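Long-range contacts in conserved hypothetical protein (Sulfolobus solfataricus, PDB 2FNA), which binds ADP and magnesium and, as an archaeal AAA+ ATPase, probably couples ATP hydrolysis to a cellular task not yet known: residues M2-S7 against R220-A225; A164-K169 against F197-S202. One frame throughout, in Å; residues are numbered along the deposited sequence.

Contact 1: M2-S7 against R220-A225; sequences MLFDTS and RGFQEA. With ADP (adenosine-5'-diphosphate), chain D.
L3 and F4, in the loop near the start of the chain, pack on G221, F222 and E224 at the end of helix 211-225, a partly buried loop-on-helix contact beside the nucleotide site of this P-loop AAA+ ATPase. A type I beta turn from M2 to D5 sets the two apolar side chains against the helix. L3 does the closest packing. Its CG, turned away from the backbone N (chi1 -165°), carries the forked end to the helix, where L3 CD2 lies 3.3 Å from the backbone N of G221, while CD1 sits between the guanidinium of R220 and the adenine of ADP. Glycine fits at 221 because a CB there would clash with the F4 ring; instead F4 CZ comes within 3.6 Å of G221 CA. The same phenylalanine turns its edge to one face of the F222 ring, a T-shaped pair with centroids 5.4 Å apart and planes at 67°. L254 of helix 243-256 touches both rings, and F229 stacks on F222, so the aromatic pair belongs to a larger apolar patch. A polar bond crosses the turn itself: the backbone N-H of M2, a selenomethionine, bonds to D5 OD2 from above the carboxylate plane. Further on, the backbone enters the ADP pocket: S7 O accepts a hydrogen bond from the ribose O2' of ADP at 2.6 Å, and K9 reaches back to the carbonyls of L3 and D5 as well as to the nucleotide. E224 is long enough to span from the helix to the turn, its chain extended beyond CG: its OE2 takes the L3 N-H on the syn lone pair, 2.9 Å from L3 N and nearly straight at 167°.

Contact 2: A164-K169 against F197-S202; sequences AYDNLK and FGRAFS. With EDO (1,2-ethanediol), chain F.
Most striking is how R199 serves Y165 and D166, neighbours on one helix, with different parts of a single side chain. Its CB lies over one face of the Y165 ring in a CH-pi contact, 4.0 Å from the ring centroid. Beyond that the chain runs extended to D166, where the guanidinium grips the carboxylate side-on: R199 NE bonds to D166 OD1 at 3.0 Å, almost straight at 171°, and R199 NH2 to D166 OD2 at 3.0 Å. Both oxygens use their syn lone pairs. A methionine in place of the arginine would probably leave the D166 carboxylate without its charged mate and freer to turn. Tyrosine suits its own place because it is long enough to reach the loop: a chi1 near 180° (-169°) sends the ring out from the helix. Y165 OH donates to A200 O, 2.7 Å away, on a lone pair in the carbonyl plane. F201 adds a looser touch, its CD1 4.4 Å from Y165 CE2. The contact thus ties the end of helix 158-167 to the loop leading into strand 202-206, an outermost strand of the parallel sheet, while Y165 and F201 both rest on I32 of the adjacent strand 32-37.

How the contacts relate
Both contacts join a helix end to a loop, yet they share no helix or strand and lie with centres about 38 Å apart. Contact 1 is partly buried: leucine, phenylalanine and glycine fill its middle, and its one crossing hydrogen bond runs from a backbone amide to an exposed glutamate. Contact 2 lies on the surface, where a salt bridge and a tyrosine hydroxyl do most of the work and apolar touches are fewer. Their ligands differ too. The 2-7 loop forms part of the ADP pocket, whereas contact 2, beside the edge of the parallel sheet, has an ethanediol, probably from the crystallisation liquor, bonded to the backbone N of F201.

Contact 1: M2-S7 against R220-A225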
HETATM    1  N   MSE A   2       5.674  13.071 -16.914  1.00 40.84           N
HETATM    2  CA  MSE A   2       6.514  12.200 -17.725  1.00 44.81           C
HETATM    3  C   MSE A   2       6.680  10.871 -17.012  1.00 37.61           C
HETATM    4  O   MSE A   2       6.318  10.732 -15.849  1.00 39.33           O
HETATM    5  CB  MSE A   2       7.870  12.875 -17.964  1.00 44.61           C
HETATM    6  CG  MSE A   2       8.589  13.274 -16.680  1.00 53.83           C
HETATM    7 SE   MSE A   2      10.235  14.292 -16.962  0.75 67.02          SE
HETATM    8  CE  MSE A   2       9.426  15.999 -17.869  1.00 65.59           C
ATOM      9  N   LEU A   3       7.194   9.878 -17.718  1.00 33.75           N
ATOM     10  CA  LEU A   3       7.228   8.528 -17.210  1.00 34.72           C
ATOM     11  C   LEU A   3       8.006   8.384 -15.886  1.00 32.14           C
ATOM     12  O   LEU A   3       7.680   7.557 -15.051  1.00 34.77           O
ATOM     13  CB  LEU A   3       7.841   7.613 -18.251  1.00 34.47           C
ATOM     14  CG  LEU A   3       7.633   6.120 -18.040  1.00 38.37           C
ATOM     15  CD1 LEU A   3       6.151   5.791 -18.339  1.00 43.16           C
ATOM     16  CD2 LEU A   3       8.557   5.299 -18.947  1.00 43.61           C
ATOM     17  N   PHE A   4       9.033   9.196 -15.708  1.00 31.36           N
ATOM     18  CA  PHE A   4       9.884   9.102 -14.527  1.00 32.89           C
ATOM     19  C   PHE A   4       9.568  10.096 -13.401  1.00 34.35           C
ATOM     20  O   PHE A   4      10.373  10.247 -12.497  1.00 32.61           O
ATOM     21  CB  PHE A   4      11.343   9.247 -14.940  1.00 32.27           C
ATOM     22  CG  PHE A   4      11.826   8.187 -15.893  1.00 34.53           C
ATOM     23  CD1 PHE A   4      11.381   6.881 -15.822  1.00 35.96           C
ATOM     24  CD2 PHE A   4      12.761   8.506 -16.857  1.00 33.54           C
ATOM     25  CE1 PHE A   4      11.859   5.939 -16.698  1.00 33.15           C
ATOM     26  CE2 PHE A   4      13.230   7.567 -17.709  1.00 31.55           C
ATOM     27  CZ  PHE A   4      12.780   6.277 -17.624  1.00 34.47           C
ATOM     28  N   ASP A   5       8.415  10.773 -13.422  1.00 33.60           N
ATOM     29  CA  ASP A   5       8.030  11.589 -12.268  1.00 34.93           C
ATOM     30  C   ASP A   5       8.044  10.741 -10.963  1.00 34.94           C
ATOM     31  O   ASP A   5       7.473   9.639 -10.890  1.00 35.13           O
ATOM     32  CB  ASP A   5       6.633  12.211 -12.445  1.00 34.14           C
ATOM     33  CG  ASP A   5       6.588  13.276 -13.517  1.00 45.01           C
ATOM     34  OD1 ASP A   5       7.641  13.854 -13.879  1.00 45.58           O
ATOM     35  OD2 ASP A   5       5.472  13.560 -13.984  1.00 42.71           O
ATOM     36  N   THR A   6       8.750  11.242  -9.967  1.00 36.36           N
ATOM     37  CA  THR A   6       8.881  10.588  -8.687  1.00 40.96           C
ATOM     38  C   THR A   6       7.764  11.088  -7.753  1.00 44.03           C
ATOM     39  O   THR A   6       8.000  11.941  -6.848  1.00 49.87           O
ATOM     40  CB  THR A   6      10.264  10.904  -8.024  1.00 34.78           C
ATOM     41  OG1 THR A   6      10.359  12.313  -7.812  1.00 38.92           O
ATOM     42  CG2 THR A   6      11.420  10.395  -8.907  1.00 36.07           C
ATOM     43  N   SER A   7       6.568  10.625  -8.057  1.00 40.63           N
ATOM     44  CA  SER A   7       5.366  10.720  -7.229  1.00 41.70           C
ATOM     45  C   SER A   7       4.362   9.750  -7.903  1.00 40.04           C
ATOM     46  O   SER A   7       4.577   9.319  -9.061  1.00 38.73           O
ATOM     47  CB  SER A   7       4.828  12.161  -7.090  1.00 43.17           C
ATOM     48  OG  SER A   7       4.455  12.737  -8.338  1.00 52.30           O
ATOM     49  N   ARG A 220      11.141   3.002 -22.829  1.00 38.48           N
ATOM     50  CA  ARG A 220      10.061   3.930 -23.107  1.00 38.00           C
ATOM     51  C   ARG A 220      10.300   5.331 -22.524  1.00 36.13           C
ATOM     52  O   ARG A 220       9.998   6.322 -23.170  1.00 37.87           O
ATOM     53  CB  ARG A 220       8.731   3.371 -22.631  1.00 40.52           C
ATOM     54  CG  ARG A 220       7.664   4.421 -22.664  1.00 50.34           C
ATOM     55  CD  ARG A 220       6.273   3.883 -22.693  1.00 60.05           C
ATOM     56  NE  ARG A 220       5.394   4.957 -22.242  1.00 65.04           N
ATOM     57  CZ  ARG A 220       4.093   4.828 -22.021  1.00 67.26           C
ATOM     58  NH1 ARG A 220       3.497   3.655 -22.227  1.00 64.26           N
ATOM     59  NH2 ARG A 220       3.397   5.884 -21.589  1.00 63.99           N
ATOM     60  N   GLY A 221      10.858   5.434 -21.323  1.00 34.75           N
ATOM     61  CA  GLY A 221      11.039   6.748 -20.704  1.00 33.05           C
ATOM     62  C   GLY A 221      12.174   7.532 -21.323  1.00 34.11           C
ATOM     63  O   GLY A 221      12.138   8.774 -21.401  1.00 32.34           O
ATOM     64  N   PHE A 222      13.203   6.816 -21.765  1.00 36.68           N
ATOM     65  CA  PHE A 222      14.328   7.462 -22.485  1.00 34.32           C
ATOM     66  C   PHE A 222      13.984   7.900 -23.906  1.00 35.98           C
ATOM     67  O   PHE A 222      14.360   9.018 -24.350  1.00 35.27           O
ATOM     68  CB  PHE A 222      15.555   6.539 -22.456  1.00 34.56           C
ATOM     69  CG  PHE A 222      16.130   6.351 -21.070  1.00 31.31           C
ATOM     70  CD1 PHE A 222      16.187   7.412 -20.171  1.00 36.53           C
ATOM     71  CD2 PHE A 222      16.600   5.113 -20.651  1.00 27.98           C
ATOM     72  CE1 PHE A 222      16.723   7.249 -18.897  1.00 33.13           C
ATOM     73  CE2 PHE A 222      17.140   4.943 -19.389  1.00 36.84           C
ATOM     74  CZ  PHE A 222      17.190   6.004 -18.499  1.00 26.09           C
ATOM     75  N   GLN A 223      13.268   7.040 -24.624  1.00 36.50           N
ATOM     76  CA  GLN A 223      12.740   7.391 -25.935  1.00 40.54           C
ATOM     77  C   GLN A 223      11.846   8.638 -25.850  1.00 39.79           C
ATOM     78  O   GLN A 223      12.010   9.596 -26.617  1.00 39.30           O
ATOM     79  CB  GLN A 223      12.052   6.174 -26.598  1.00 40.13           C
ATOM     80  CG  GLN A 223      13.098   5.049 -26.918  1.00 47.12           C
ATOM     81  CD  GLN A 223      12.600   3.944 -27.862  1.00 49.00           C
ATOM     82  OE1 GLN A 223      11.387   3.810 -28.112  1.00 64.57           O
ATOM     83  NE2 GLN A 223      13.548   3.135 -28.387  1.00 51.39           N
ATOM     84  N   GLU A 224      10.995   8.677 -24.845  1.00 40.62           N
ATOM     85  CA  GLU A 224      10.182   9.854 -24.564  1.00 42.46           C
ATOM     86  C   GLU A 224      10.966  11.129 -24.206  1.00 40.10           C
ATOM     87  O   GLU A 224      10.588  12.220 -24.644  1.00 39.39           O
ATOM     88  CB  GLU A 224       9.216   9.495 -23.446  1.00 44.95           C
ATOM     89  CG  GLU A 224       8.525  10.649 -22.725  1.00 48.35           C
ATOM     90  CD  GLU A 224       7.652  10.123 -21.576  1.00 49.87           C
ATOM     91  OE1 GLU A 224       6.762   9.265 -21.859  1.00 59.65           O
ATOM     92  OE2 GLU A 224       7.891  10.547 -20.412  1.00 39.04           O
ATOM     93  N   ALA A 225      12.036  11.020 -23.409  1.00 38.01           N
ATOM     94  CA  ALA A 225      12.924  12.174 -23.152  1.00 37.61           C
ATOM     95  C   ALA A 225      13.757  12.565 -24.380  1.00 36.20           C
ATOM     96  O   ALA A 225      14.315  13.661 -24.442  1.00 35.16           O
ATOM     97  CB  ALA A 225      13.860  11.893 -21.960  1.00 40.38           C
TER
HETATM   98  PB  ADP D 500       2.704   1.956  -4.304  1.00 22.86           P
HETATM   99  O1B ADP D 500       2.453   0.567  -4.796  1.00 24.48           O
HETATM  100  O2B ADP D 500       3.811   1.993  -3.255  1.00 24.69           O
HETATM  101  O3B ADP D 500       1.506   2.778  -3.964  1.00 18.45           O
HETATM  102  PA  ADP D 500       3.211   4.142  -6.225  1.00 27.77           P
HETATM  103  O1A ADP D 500       1.968   4.323  -7.035  1.00 26.22           O
HETATM  104  O2A ADP D 500       3.315   5.130  -5.139  1.00 26.59           O
HETATM  105  O3A ADP D 500       3.448   2.650  -5.620  1.00 25.84           O
HETATM  106  O5' ADP D 500       4.418   4.130  -7.258  1.00 22.29           O
HETATM  107  C5' ADP D 500       5.794   4.168  -6.841  1.00 23.14           C
HETATM  108  C4' ADP D 500       6.608   5.013  -7.818  1.00 24.82           C
HETATM  109  O4' ADP D 500       6.826   4.333  -9.040  1.00 27.83           O
HETATM  110  C3' ADP D 500       5.967   6.308  -8.210  1.00 24.37           C
HETATM  111  O3' ADP D 500       7.032   7.225  -8.539  1.00 25.55           O
HETATM  112  C2' ADP D 500       5.221   5.984  -9.485  1.00 28.70           C
HETATM  113  O2' ADP D 500       5.055   7.115 -10.328  1.00 29.93           O
HETATM  114  C1' ADP D 500       6.168   4.995 -10.105  1.00 26.56           C
HETATM  115  N9  ADP D 500       5.550   3.943 -10.905  1.00 27.46           N
HETATM  116  C8  ADP D 500       5.169   2.729 -10.452  1.00 29.01           C
HETATM  117  N7  ADP D 500       4.709   1.984 -11.456  1.00 28.99           N
HETATM  118  C5  ADP D 500       4.771   2.739 -12.579  1.00 33.19           C
HETATM  119  C6  ADP D 500       4.449   2.572 -14.014  1.00 33.01           C
HETATM  120  N6  ADP D 500       3.916   1.417 -14.463  1.00 27.44           N
HETATM  121  N1  ADP D 500       4.706   3.605 -14.866  1.00 24.07           N
HETATM  122  C2  ADP D 500       5.250   4.762 -14.444  1.00 35.09           C
HETATM  123  N3  ADP D 500       5.575   4.981 -13.159  1.00 31.47           N
HETATM  124  C4  ADP D 500       5.364   4.020 -12.217  1.00 30.36           C

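Contact 2: A164-K169 against F197-S202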
ATOM      1  N   ALA A 164     -22.546  -2.334   3.861  1.00 32.22           N
ATOM      2  CA  ALA A 164     -22.391  -1.728   2.560  1.00 32.10           C
ATOM      3  C   ALA A 164     -22.276  -2.780   1.468  1.00 32.31           C
ATOM      4  O   ALA A 164     -22.986  -2.726   0.454  1.00 36.09           O
ATOM      5  CB  ALA A 164     -21.143  -0.826   2.558  1.00 30.64           C
ATOM      6  N   TYR A 165     -21.375  -3.732   1.679  1.00 33.84           N
ATOM      7  CA  TYR A 165     -21.176  -4.846   0.750  1.00 34.44           C
ATOM      8  C   TYR A 165     -22.501  -5.507   0.406  1.00 35.73           C
ATOM      9  O   TYR A 165     -22.833  -5.675  -0.776  1.00 35.81           O
ATOM     10  CB  TYR A 165     -20.171  -5.876   1.343  1.00 36.26           C
ATOM     11  CG  TYR A 165     -19.715  -6.928   0.338  1.00 29.15           C
ATOM     12  CD1 TYR A 165     -20.591  -7.908  -0.112  1.00 33.33           C
ATOM     13  CD2 TYR A 165     -18.424  -6.939  -0.140  1.00 30.79           C
ATOM     14  CE1 TYR A 165     -20.186  -8.861  -1.020  1.00 39.31           C
ATOM     15  CE2 TYR A 165     -18.013  -7.876  -1.054  1.00 35.31           C
ATOM     16  CZ  TYR A 165     -18.909  -8.832  -1.496  1.00 34.01           C
ATOM     17  OH  TYR A 165     -18.497  -9.767  -2.385  1.00 30.03           O
ATOM     18  N   ASP A 166     -23.266  -5.890   1.430  1.00 37.11           N
ATOM     19  CA  ASP A 166     -24.539  -6.586   1.197  1.00 39.65           C
ATOM     20  C   ASP A 166     -25.690  -5.665   0.736  1.00 39.80           C
ATOM     21  O   ASP A 166     -26.554  -6.108  -0.024  1.00 38.50           O
ATOM     22  CB  ASP A 166     -24.976  -7.394   2.434  1.00 38.99           C
ATOM     23  CG  ASP A 166     -23.977  -8.500   2.815  1.00 44.79           C
ATOM     24  OD1 ASP A 166     -23.126  -8.903   1.976  1.00 35.34           O
ATOM     25  OD2 ASP A 166     -24.043  -8.962   3.976  1.00 39.48           O
ATOM     26  N   ASN A 167     -25.684  -4.393   1.156  1.00 39.96           N
ATOM     27  CA  ASN A 167     -26.876  -3.517   0.994  1.00 36.78           C
ATOM     28  C   ASN A 167     -26.726  -2.171   0.261  1.00 36.37           C
ATOM     29  O   ASN A 167     -27.726  -1.617  -0.201  1.00 36.80           O
ATOM     30  CB  ASN A 167     -27.476  -3.239   2.370  1.00 35.41           C
ATOM     31  CG  ASN A 167     -27.741  -4.508   3.135  1.00 36.22           C
ATOM     32  OD1 ASN A 167     -28.671  -5.240   2.817  1.00 36.35           O
ATOM     33  ND2 ASN A 167     -26.889  -4.809   4.116  1.00 30.48           N
ATOM     34  N   LEU A 168     -25.514  -1.627   0.199  1.00 36.77           N
ATOM     35  CA  LEU A 168     -25.272  -0.315  -0.429  1.00 34.64           C
ATOM     36  C   LEU A 168     -24.649  -0.581  -1.788  1.00 34.81           C
ATOM     37  O   LEU A 168     -23.438  -0.807  -1.921  1.00 32.88           O
ATOM     38  CB  LEU A 168     -24.407   0.594   0.468  1.00 34.05           C
ATOM     39  CG  LEU A 168     -24.956   0.888   1.882  1.00 32.29           C
ATOM     40  CD1 LEU A 168     -24.035   1.787   2.663  1.00 35.35           C
ATOM     41  CD2 LEU A 168     -26.337   1.516   1.833  1.00 38.44           C
ATOM     42  N   LYS A 169     -25.521  -0.594  -2.795  1.00 35.77           N
ATOM     43  CA  LYS A 169     -25.172  -1.023  -4.151  1.00 36.30           C
ATOM     44  C   LYS A 169     -24.490   0.040  -4.978  1.00 33.98           C
ATOM     45  O   LYS A 169     -23.934  -0.281  -6.019  1.00 35.29           O
ATOM     46  CB  LYS A 169     -26.410  -1.537  -4.894  1.00 38.50           C
ATOM     47  CG  LYS A 169     -27.171  -2.679  -4.159  1.00 45.79           C
ATOM     48  CD  LYS A 169     -26.395  -4.017  -4.110  1.00 43.85           C
ATOM     49  CE  LYS A 169     -26.899  -4.897  -2.960  1.00 47.09           C
ATOM     50  NZ  LYS A 169     -26.743  -6.368  -3.212  1.00 51.30           N
ATOM     51  N   PHE A 197     -16.621 -12.495   6.125  1.00 27.98           N
ATOM     52  CA  PHE A 197     -16.290 -13.868   5.805  1.00 26.12           C
ATOM     53  C   PHE A 197     -17.102 -14.392   4.615  1.00 24.83           C
ATOM     54  O   PHE A 197     -18.307 -14.220   4.579  1.00 26.98           O
ATOM     55  CB  PHE A 197     -16.506 -14.790   6.989  1.00 23.56           C
ATOM     56  CG  PHE A 197     -16.045 -16.198   6.724  1.00 25.63           C
ATOM     57  CD1 PHE A 197     -14.690 -16.516   6.781  1.00 27.62           C
ATOM     58  CD2 PHE A 197     -16.947 -17.187   6.366  1.00 28.00           C
ATOM     59  CE1 PHE A 197     -14.251 -17.812   6.509  1.00 28.33           C
ATOM     60  CE2 PHE A 197     -16.505 -18.492   6.104  1.00 28.93           C
ATOM     61  CZ  PHE A 197     -15.150 -18.788   6.181  1.00 21.77           C
ATOM     62  N   GLY A 198     -16.433 -15.045   3.659  1.00 26.90           N
ATOM     63  CA  GLY A 198     -17.126 -15.752   2.586  1.00 26.23           C
ATOM     64  C   GLY A 198     -17.536 -14.877   1.415  1.00 27.86           C
ATOM     65  O   GLY A 198     -18.116 -15.369   0.449  1.00 29.62           O
ATOM     66  N   ARG A 199     -17.207 -13.583   1.490  1.00 28.99           N
ATOM     67  CA  ARG A 199     -17.550 -12.620   0.450  1.00 30.04           C
ATOM     68  C   ARG A 199     -16.375 -12.416  -0.473  1.00 29.50           C
ATOM     69  O   ARG A 199     -15.262 -12.264  -0.014  1.00 32.42           O
ATOM     70  CB  ARG A 199     -17.970 -11.304   1.108  1.00 26.96           C
ATOM     71  CG  ARG A 199     -19.258 -11.485   1.865  1.00 33.07           C
ATOM     72  CD  ARG A 199     -19.564 -10.359   2.809  1.00 37.28           C
ATOM     73  NE  ARG A 199     -20.919 -10.513   3.332  1.00 40.83           N
ATOM     74  CZ  ARG A 199     -21.287 -11.398   4.267  1.00 50.95           C
ATOM     75  NH1 ARG A 199     -20.416 -12.243   4.848  1.00 45.46           N
ATOM     76  NH2 ARG A 199     -22.559 -11.439   4.644  1.00 53.42           N
ATOM     77  N   ALA A 200     -16.598 -12.416  -1.777  1.00 30.84           N
ATOM     78  CA  ALA A 200     -15.472 -12.344  -2.700  1.00 34.98           C
ATOM     79  C   ALA A 200     -15.050 -10.893  -2.940  1.00 34.49           C
ATOM     80  O   ALA A 200     -15.885  -9.991  -2.981  1.00 33.09           O
ATOM     81  CB  ALA A 200     -15.775 -13.071  -4.011  1.00 36.39           C
ATOM     82  N   PHE A 201     -13.733 -10.684  -3.013  1.00 34.44           N
ATOM     83  CA  PHE A 201     -13.157  -9.404  -3.375  1.00 33.38           C
ATOM     84  C   PHE A 201     -12.594  -9.489  -4.777  1.00 35.43           C
ATOM     85  O   PHE A 201     -11.929 -10.471  -5.110  1.00 38.31           O
ATOM     86  CB  PHE A 201     -12.027  -9.045  -2.412  1.00 36.09           C
ATOM     87  CG  PHE A 201     -12.414  -9.112  -0.951  1.00 33.45           C
ATOM     88  CD1 PHE A 201     -13.700  -8.806  -0.534  1.00 37.05           C
ATOM     89  CD2 PHE A 201     -11.469  -9.457   0.010  1.00 41.83           C
ATOM     90  CE1 PHE A 201     -14.051  -8.869   0.804  1.00 38.09           C
ATOM     91  CE2 PHE A 201     -11.811  -9.497   1.362  1.00 36.64           C
ATOM     92  CZ  PHE A 201     -13.108  -9.207   1.748  1.00 36.64           C
ATOM     93  N   SER A 202     -12.865  -8.478  -5.600  1.00 34.00           N
ATOM     94  CA  SER A 202     -12.198  -8.324  -6.887  1.00 33.27           C
ATOM     95  C   SER A 202     -10.774  -7.867  -6.575  1.00 32.93           C
ATOM     96  O   SER A 202     -10.565  -6.802  -5.942  1.00 35.02           O
ATOM     97  CB  SER A 202     -12.893  -7.288  -7.758  1.00 34.18           C
ATOM     98  OG  SER A 202     -12.253  -7.161  -9.021  1.00 32.89           O
TER
HETATM   99  C1  EDO F 502     -10.318 -14.424  -1.824  1.00 52.16           C
HETATM  100  O1  EDO F 502      -8.938 -14.015  -2.025  1.00 49.92           O
HETATM  101  C2  EDO F 502     -11.305 -13.275  -1.629  1.00 48.95           C
HETATM  102  O2  EDO F 502     -12.216 -13.251  -2.739  1.00 53.82           O